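Local coordinates for lipid binding protein (Grifola frondosa, PDB 5H0Q) that probably binds membrane domains in which sphingomyelin and cholesterol occur together, and can serve as a specific probe for them, at residues 146-151 with 175-180; 128-133 with 196-201; 73-78 with 118-123. All blocks are in the same frame, centred on the assembly; numbering follows the deposited sequence.

How the interactions relate
All three contacts belong to two beta sheets stacked face to face. Interaction 3 lies within one sheet, pairing strands 73-80 and 114-121 through backbone bonds. Interaction 2 is the fully buried one: it crosses between the sheets, where tyrosines of 196-201 meet strand 126-134, the next neighbour of 114-121. Interaction 1 also joins the two sheets, but at their borders and partly exposed. The contacts touch one another: Phe129 and Glu147 share a backbone bond, Val146 packs on Tyr198, and Tyr200 lies against both Tyr120 and Ile73. Interaction 2 thus relies on buried aromatic packing with two hydroxyl bonds, interaction 1 on side-chain hydroxyls at the border, and interaction 3 on backbone pairing with a packed tyrosine.

Interaction 1: 146-151 with 175-180; sequences VEVRQS and SDSSYG
The backbones carrying Val146-Gln150 and Ser175-Tyr179 run almost parallel, 13° apart with their axes 5.5 Å from each other at closest, yet the bonds between them are made with side chains. Ser175 OG accepts Val146 N-H at 2.9 Å, and two residues on Ser177 OG takes the N-H of Val148, also at 2.9 Å. Both serines swing OG opposite their own backbone N (chi1 177° and -178°), which carries the hydroxyl across to the neighbouring strand. Tyr179 has a similar first torsion and sets its CB 3.6 Å from Val148 CG1. Its ring passes beneath the backbone of Arg149, whose CA lies over one face toward the rim. At the far end of the ring, Gln150 NE2 donates a nearly straight bond of 2.9 Å to Tyr179 OH; the hydroxyl lies in the amide plane, while amide and ring stand at right angles. Arg149 curls back to bond Val148 O through NH1 at 2.9 Å, presenting its guanidinium edge to Ser177 OG. Glu147 OE1 sits above that group, adding a long charge interaction. Val148 also packs on Val182 and Ala184 of the strand beside 175-179. Border strands of two facing sheets meet here, as at the margin of a beta sandwich, and in this protein serine hydroxyls take the place of backbone carbonyls as acceptors.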
# COMPACT_ATOMS: atom_id res chain seq x y z
N VAL A 146 3.20 -8.49 -0.30
CA VAL A 146 2.41 -8.11 0.87
C VAL A 146 2.40 -9.29 1.84
O VAL A 146 2.42 -10.45 1.43
CB VAL A 146 0.97 -7.68 0.54
CG1 VAL A 146 0.98 -6.40 -0.26
CG2 VAL A 146 0.26 -8.79 -0.23
N GLU A 147 2.40 -8.96 3.13
CA GLU A 147 2.19 -9.96 4.18
C GLU A 147 1.35 -9.35 5.28
O GLU A 147 1.64 -8.23 5.73
CB GLU A 147 3.50 -10.45 4.79
CG GLU A 147 4.27 -11.37 3.88
CD GLU A 147 5.51 -11.98 4.53
OE1 GLU A 147 5.80 -11.66 5.70
OE2 GLU A 147 6.21 -12.75 3.84
N VAL A 148 0.31 -10.06 5.71
CA VAL A 148 -0.48 -9.68 6.87
C VAL A 148 -0.05 -10.57 8.01
O VAL A 148 -0.03 -11.79 7.86
CB VAL A 148 -1.99 -9.82 6.62
CG1 VAL A 148 -2.78 -9.20 7.76
CG2 VAL A 148 -2.41 -9.19 5.30
N ARG A 149 0.33 -9.97 9.14
CA ARG A 149 0.79 -10.71 10.31
C ARG A 149 0.31 -10.00 11.58
O ARG A 149 -0.28 -8.93 11.53
CB ARG A 149 2.32 -10.82 10.32
CG ARG A 149 2.90 -11.65 9.19
CD ARG A 149 2.51 -13.11 9.24
NE ARG A 149 3.26 -13.92 8.27
CZ ARG A 149 2.94 -14.08 6.98
NH1 ARG A 149 1.85 -13.51 6.49
NH2 ARG A 149 3.69 -14.85 6.20
N GLN A 150 0.59 -10.64 12.72
CA GLN A 150 0.30 -10.01 14.00
C GLN A 150 1.09 -8.71 14.13
O GLN A 150 2.22 -8.60 13.65
CB GLN A 150 0.63 -10.95 15.17
CG GLN A 150 -0.24 -12.17 15.23
CD GLN A 150 -1.49 -11.94 16.05
OE1 GLN A 150 -1.56 -11.00 16.84
NE2 GLN A 150 -2.49 -12.79 15.87
N SER A 151 0.50 -7.74 14.83
CA SER A 151 1.19 -6.49 15.12
C SER A 151 2.54 -6.76 15.76
O SER A 151 2.67 -7.64 16.62
CB SER A 151 0.33 -5.63 16.05
OG SER A 151 1.02 -4.44 16.40
N SER A 175 0.91 -10.03 -5.54
CA SER A 175 1.15 -10.69 -4.27
C SER A 175 -0.14 -10.63 -3.47
O SER A 175 -0.85 -9.63 -3.52
CB SER A 175 2.29 -10.01 -3.49
OG SER A 175 2.49 -10.61 -2.21
N ASP A 176 -0.43 -11.71 -2.74
CA ASP A 176 -1.65 -11.79 -1.94
C ASP A 176 -1.33 -12.43 -0.59
O ASP A 176 -0.51 -13.34 -0.50
CB ASP A 176 -2.74 -12.61 -2.66
CG ASP A 176 -3.29 -11.90 -3.87
OD1 ASP A 176 -4.17 -11.03 -3.72
OD2 ASP A 176 -2.84 -12.22 -4.99
N SER A 177 -1.98 -11.93 0.45
CA SER A 177 -1.76 -12.43 1.81
C SER A 177 -3.05 -12.28 2.60
O SER A 177 -3.82 -11.36 2.38
CB SER A 177 -0.62 -11.66 2.49
OG SER A 177 -0.34 -12.14 3.80
N SER A 178 -3.26 -13.18 3.55
CA SER A 178 -4.41 -13.08 4.45
C SER A 178 -4.01 -13.48 5.86
O SER A 178 -3.32 -14.49 6.04
CB SER A 178 -5.59 -13.96 4.01
OG SER A 178 -6.12 -13.54 2.77
N TYR A 179 -4.48 -12.73 6.86
CA TYR A 179 -4.32 -13.13 8.25
C TYR A 179 -5.52 -12.62 9.04
O TYR A 179 -5.94 -11.48 8.88
CB TYR A 179 -3.01 -12.60 8.84
CG TYR A 179 -2.70 -13.20 10.19
CD1 TYR A 179 -1.84 -14.28 10.31
CD2 TYR A 179 -3.28 -12.69 11.34
CE1 TYR A 179 -1.55 -14.84 11.54
CE2 TYR A 179 -3.01 -13.25 12.58
CZ TYR A 179 -2.14 -14.32 12.67
OH TYR A 179 -1.87 -14.88 13.89
N GLY A 180 -6.07 -13.48 9.89
CA GLY A 180 -7.29 -13.10 10.57
C GLY A 180 -8.39 -12.79 9.57
O GLY A 180 -8.66 -13.56 8.64

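Interaction 2: 128-133 with 196-201; sequences IFSGWQ and VEYVYS
Ser130 is wedged between two tyrosines, with its CB over one ring and its OG bonded to the hydroxyl of the other. Ser130 CB stands above the centre of the Tyr198 ring, 3.6 Å from the centroid and close to the ring normal, a compact CH-pi contact. Ser130 OG meets Tyr200 OH at 2.6 Å in a short hydrogen bond. Tyr198 reaches past the serine and donates its OH to Gly131 O at 2.7 Å, arriving almost perpendicular to the carbonyl plane, although the oxygen itself lies at the edge of the tyrosine ring. Tyr198 OH also approaches Trp132 CE3 at the indole edge, 3.4 Å away, the two side chains crossing at about a right angle. Ile128 uses both branches on Tyr200: CD1 rests over a face, toward the rim, and CG2 touches CE1 at 3.6 Å. Packing is looser at Val196, whose side chain stays 4.9 Å from 128-133 and rests instead on Val61 and Thr188. On the reverse side of strand 196-201, partly exposed Glu197 forms salt bridges with Arg64 and Lys37. The strands run nearly antiparallel, 168° between directions, but their axes remain 9.0 Å apart. This is the spacing of facing sheets in a beta sandwich, with Tyr198 and Tyr200 spanning the gap and bonding strand 126-134 through their hydroxyls.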
# COMPACT_ATOMS: atom_id res chain seq x y z
N ILE A 128 0.46 -4.86 8.34
CA ILE A 128 0.49 -5.23 6.94
C ILE A 128 1.80 -4.73 6.37
O ILE A 128 1.98 -3.51 6.24
CB ILE A 128 -0.69 -4.64 6.17
CG1 ILE A 128 -2.01 -5.04 6.80
CG2 ILE A 128 -0.60 -5.12 4.72
CD1 ILE A 128 -3.20 -4.27 6.28
N PHE A 129 2.67 -5.65 5.98
CA PHE A 129 3.91 -5.31 5.27
C PHE A 129 3.61 -5.14 3.79
O PHE A 129 3.03 -6.02 3.16
CB PHE A 129 4.92 -6.44 5.49
CG PHE A 129 6.23 -6.27 4.76
CD1 PHE A 129 6.32 -6.58 3.42
CD2 PHE A 129 7.37 -5.85 5.43
CE1 PHE A 129 7.52 -6.45 2.74
CE2 PHE A 129 8.58 -5.73 4.75
CZ PHE A 129 8.66 -6.04 3.40
N SER A 130 4.00 -3.98 3.23
CA SER A 130 3.83 -3.73 1.81
C SER A 130 5.18 -3.31 1.25
O SER A 130 5.68 -2.23 1.55
CB SER A 130 2.78 -2.65 1.58
OG SER A 130 1.56 -3.03 2.18
N GLY A 131 5.77 -4.19 0.44
CA GLY A 131 7.11 -3.98 -0.04
C GLY A 131 7.21 -4.04 -1.55
O GLY A 131 6.41 -4.67 -2.23
N TRP A 132 8.25 -3.38 -2.05
CA TRP A 132 8.52 -3.36 -3.47
C TRP A 132 10.01 -3.56 -3.67
O TRP A 132 10.82 -3.28 -2.80
CB TRP A 132 8.04 -2.04 -4.11
CG TRP A 132 8.70 -0.84 -3.45
CD1 TRP A 132 9.88 -0.25 -3.79
CD2 TRP A 132 8.23 -0.17 -2.28
NE1 TRP A 132 10.16 0.77 -2.92
CE2 TRP A 132 9.18 0.83 -1.97
CE3 TRP A 132 7.10 -0.32 -1.46
CZ2 TRP A 132 9.02 1.68 -0.88
CZ3 TRP A 132 6.94 0.53 -0.42
CH2 TRP A 132 7.90 1.51 -0.12
N GLN A 133 10.35 -4.03 -4.85
CA GLN A 133 11.75 -4.22 -5.23
C GLN A 133 11.78 -4.10 -6.74
O GLN A 133 11.27 -4.98 -7.45
CB GLN A 133 12.27 -5.57 -4.74
CG GLN A 133 13.78 -5.79 -4.95
CD GLN A 133 14.13 -6.28 -6.34
OE1 GLN A 133 14.79 -5.57 -7.12
NE2 GLN A 133 13.70 -7.49 -6.67
N VAL A 196 2.62 0.98 -8.75
CA VAL A 196 2.38 -0.06 -7.75
C VAL A 196 1.06 0.26 -7.08
O VAL A 196 0.79 1.44 -6.80
CB VAL A 196 3.53 -0.12 -6.73
CG1 VAL A 196 3.20 -1.10 -5.60
CG2 VAL A 196 4.79 -0.51 -7.41
N GLU A 197 0.25 -0.77 -6.82
CA GLU A 197 -1.00 -0.61 -6.08
C GLU A 197 -1.06 -1.64 -4.96
O GLU A 197 -0.84 -2.83 -5.18
CB GLU A 197 -2.23 -0.79 -6.96
CG GLU A 197 -3.58 -0.63 -6.21
CD GLU A 197 -4.79 -0.86 -7.10
OE1 GLU A 197 -5.00 -2.01 -7.51
OE2 GLU A 197 -5.52 0.12 -7.39
N TYR A 198 -1.36 -1.17 -3.75
CA TYR A 198 -1.68 -2.04 -2.61
C TYR A 198 -3.14 -1.82 -2.24
O TYR A 198 -3.56 -0.68 -2.07
CB TYR A 198 -0.79 -1.70 -1.42
CG TYR A 198 0.66 -1.93 -1.67
CD1 TYR A 198 1.18 -3.22 -1.77
CD2 TYR A 198 1.53 -0.86 -1.88
CE1 TYR A 198 2.53 -3.44 -2.04
CE2 TYR A 198 2.87 -1.07 -2.14
CZ TYR A 198 3.37 -2.35 -2.23
OH TYR A 198 4.70 -2.57 -2.48
N VAL A 199 -3.87 -2.92 -2.01
CA VAL A 199 -5.25 -2.84 -1.55
C VAL A 199 -5.38 -3.73 -0.33
O VAL A 199 -5.11 -4.93 -0.42
CB VAL A 199 -6.23 -3.30 -2.61
CG1 VAL A 199 -7.65 -3.12 -2.14
CG2 VAL A 199 -5.99 -2.52 -3.89
N TYR A 200 -5.90 -3.17 0.75
CA TYR A 200 -6.17 -3.93 1.97
C TYR A 200 -7.68 -4.05 2.13
O TYR A 200 -8.39 -3.03 2.04
CB TYR A 200 -5.55 -3.23 3.17
CG TYR A 200 -4.17 -2.72 2.91
CD1 TYR A 200 -3.21 -3.55 2.32
CD2 TYR A 200 -3.82 -1.43 3.23
CE1 TYR A 200 -1.96 -3.08 2.06
CE2 TYR A 200 -2.56 -0.95 2.97
CZ TYR A 200 -1.63 -1.77 2.39
OH TYR A 200 -0.38 -1.27 2.11
N SER A 201 -8.18 -5.27 2.39
CA SER A 201 -9.61 -5.50 2.44
C SER A 201 -9.95 -6.46 3.59
O SER A 201 -9.06 -7.02 4.23
CB SER A 201 -10.13 -6.02 1.11
OG SER A 201 -9.43 -7.20 0.71

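Interaction 3: 73-78 with 118-123; sequences ITAKIE and IVYGTT
Val119 O is gripped by two successive backbone N-H groups: Lys76 N donates a nearly straight bond of 2.7 Å, and Ile77 N adds a weak one at 3.3 Å. Two residues facing one make a classic beta bulge, which shifts the antiparallel register by one between Ala75 and Ile77. Regular pairing surrounds it. Thr74 and Gly121 exchange two bonds, Gly121 N to Thr74 O at 2.8 Å and Thr74 N to Gly121 O at 3.0 Å, while Val119 N bonds Ile77 O beyond the bulge. Tyr120 turns to the face shared with Ala75, Glu78 and Ile118, and its ring lies between two isoleucines. Ile73 CD1 covers one face, 4.2 Å from the Tyr120 centroid, and Ile118 CG2 covers the other, each offset toward the rim. The CG1 of Ile73 is placed between its own backbone N and carbonyl carbon (chi1 63°), which brings CD1 over the tyrosine. Ala75 also approaches this ring, its CA 3.6 Å from Tyr120 CD1. On the sheet face that also carries Thr74, Ile77 CB and Val119 CB pack at 3.9 Å. Lys76 lays its aliphatic chain beside Gly121, with CD 3.8 Å from the glycine CA, before its NZ goes on to a salt bridge with Asp127. Glu78 likewise has its charged partner beyond this pair, Arg90. The chemistry implies that backbone bonds hold the strands together and the bulge accommodates the extra residue, while Ile73 across the pair and Ile118 on the same strand probably limit the rotation of the Tyr120 ring from its two faces.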
# COMPACT_ATOMS: atom_id res chain seq x y z
N ILE A 73 -6.06 2.67 9.18
CA ILE A 73 -4.74 2.06 9.33
C ILE A 73 -3.74 3.18 9.57
O ILE A 73 -3.94 4.31 9.12
CB ILE A 73 -4.35 1.19 8.12
CG1 ILE A 73 -4.25 2.02 6.84
CG2 ILE A 73 -5.36 0.04 7.96
CD1 ILE A 73 -3.93 1.23 5.58
N THR A 74 -2.68 2.87 10.33
CA THR A 74 -1.66 3.83 10.72
C THR A 74 -0.30 3.33 10.28
O THR A 74 0.04 2.17 10.51
CB THR A 74 -1.70 4.05 12.24
OG1 THR A 74 -2.98 4.59 12.59
CG2 THR A 74 -0.60 5.00 12.69
N ALA A 75 0.50 4.21 9.67
CA ALA A 75 1.84 3.86 9.24
C ALA A 75 2.71 3.62 10.47
O ALA A 75 2.79 4.48 11.36
CB ALA A 75 2.45 4.97 8.38
N LYS A 76 3.32 2.45 10.56
CA LYS A 76 4.14 2.11 11.72
C LYS A 76 5.62 2.06 11.42
O LYS A 76 6.44 2.37 12.31
CB LYS A 76 3.73 0.75 12.28
CG LYS A 76 2.30 0.70 12.78
CD LYS A 76 2.00 -0.61 13.44
CE LYS A 76 2.66 -0.73 14.82
NZ LYS A 76 3.31 -2.07 15.02
N ILE A 77 5.98 1.60 10.23
CA ILE A 77 7.37 1.48 9.80
C ILE A 77 7.43 1.93 8.35
O ILE A 77 6.55 1.60 7.55
CB ILE A 77 7.88 0.03 9.89
CG1 ILE A 77 7.82 -0.47 11.33
CG2 ILE A 77 9.30 -0.07 9.38
CD1 ILE A 77 8.05 -1.97 11.48
N GLU A 78 8.48 2.68 8.02
CA GLU A 78 8.91 2.93 6.65
C GLU A 78 10.38 2.56 6.57
O GLU A 78 11.16 2.98 7.42
CB GLU A 78 8.75 4.39 6.26
CG GLU A 78 7.38 4.94 6.30
CD GLU A 78 7.39 6.44 6.07
OE1 GLU A 78 8.48 7.00 5.82
OE2 GLU A 78 6.31 7.06 6.15
N ILE A 118 6.52 -0.23 3.49
CA ILE A 118 5.77 0.46 4.53
C ILE A 118 4.97 -0.61 5.25
O ILE A 118 4.49 -1.56 4.62
CB ILE A 118 4.83 1.55 3.96
CG1 ILE A 118 5.67 2.63 3.28
CG2 ILE A 118 4.04 2.20 5.10
CD1 ILE A 118 4.88 3.84 2.83
N VAL A 119 4.86 -0.47 6.56
CA VAL A 119 4.10 -1.39 7.40
C VAL A 119 2.98 -0.58 8.03
O VAL A 119 3.24 0.41 8.73
CB VAL A 119 4.96 -2.06 8.48
CG1 VAL A 119 4.08 -2.96 9.34
CG2 VAL A 119 6.07 -2.86 7.87
N TYR A 120 1.74 -0.98 7.76
CA TYR A 120 0.57 -0.32 8.33
C TYR A 120 -0.04 -1.20 9.42
O TYR A 120 -0.17 -2.41 9.25
CB TYR A 120 -0.50 -0.05 7.27
CG TYR A 120 -0.13 0.98 6.23
CD1 TYR A 120 -0.08 2.33 6.56
CD2 TYR A 120 0.21 0.61 4.94
CE1 TYR A 120 0.29 3.28 5.61
CE2 TYR A 120 0.56 1.55 3.99
CZ TYR A 120 0.60 2.87 4.35
OH TYR A 120 0.96 3.79 3.39
N GLY A 121 -0.48 -0.57 10.50
CA GLY A 121 -1.19 -1.25 11.57
C GLY A 121 -2.69 -1.03 11.48
O GLY A 121 -3.15 0.05 11.13
N THR A 122 -3.44 -2.06 11.85
CA THR A 122 -4.90 -2.01 11.88
C THR A 122 -5.39 -1.88 13.31
O THR A 122 -4.66 -2.08 14.28
CB THR A 122 -5.50 -3.26 11.25
OG1 THR A 122 -5.27 -4.40 12.11
CG2 THR A 122 -4.95 -3.50 9.83
N THR A 123 -6.69 -1.62 13.44
CA THR A 123 -7.29 -1.46 14.76
C THR A 123 -7.42 -2.78 15.49
O THR A 123 -7.53 -2.78 16.72
CB THR A 123 -8.67 -0.81 14.65
OG1 THR A 123 -9.44 -1.51 13.67
CG2 THR A 123 -8.54 0.64 14.25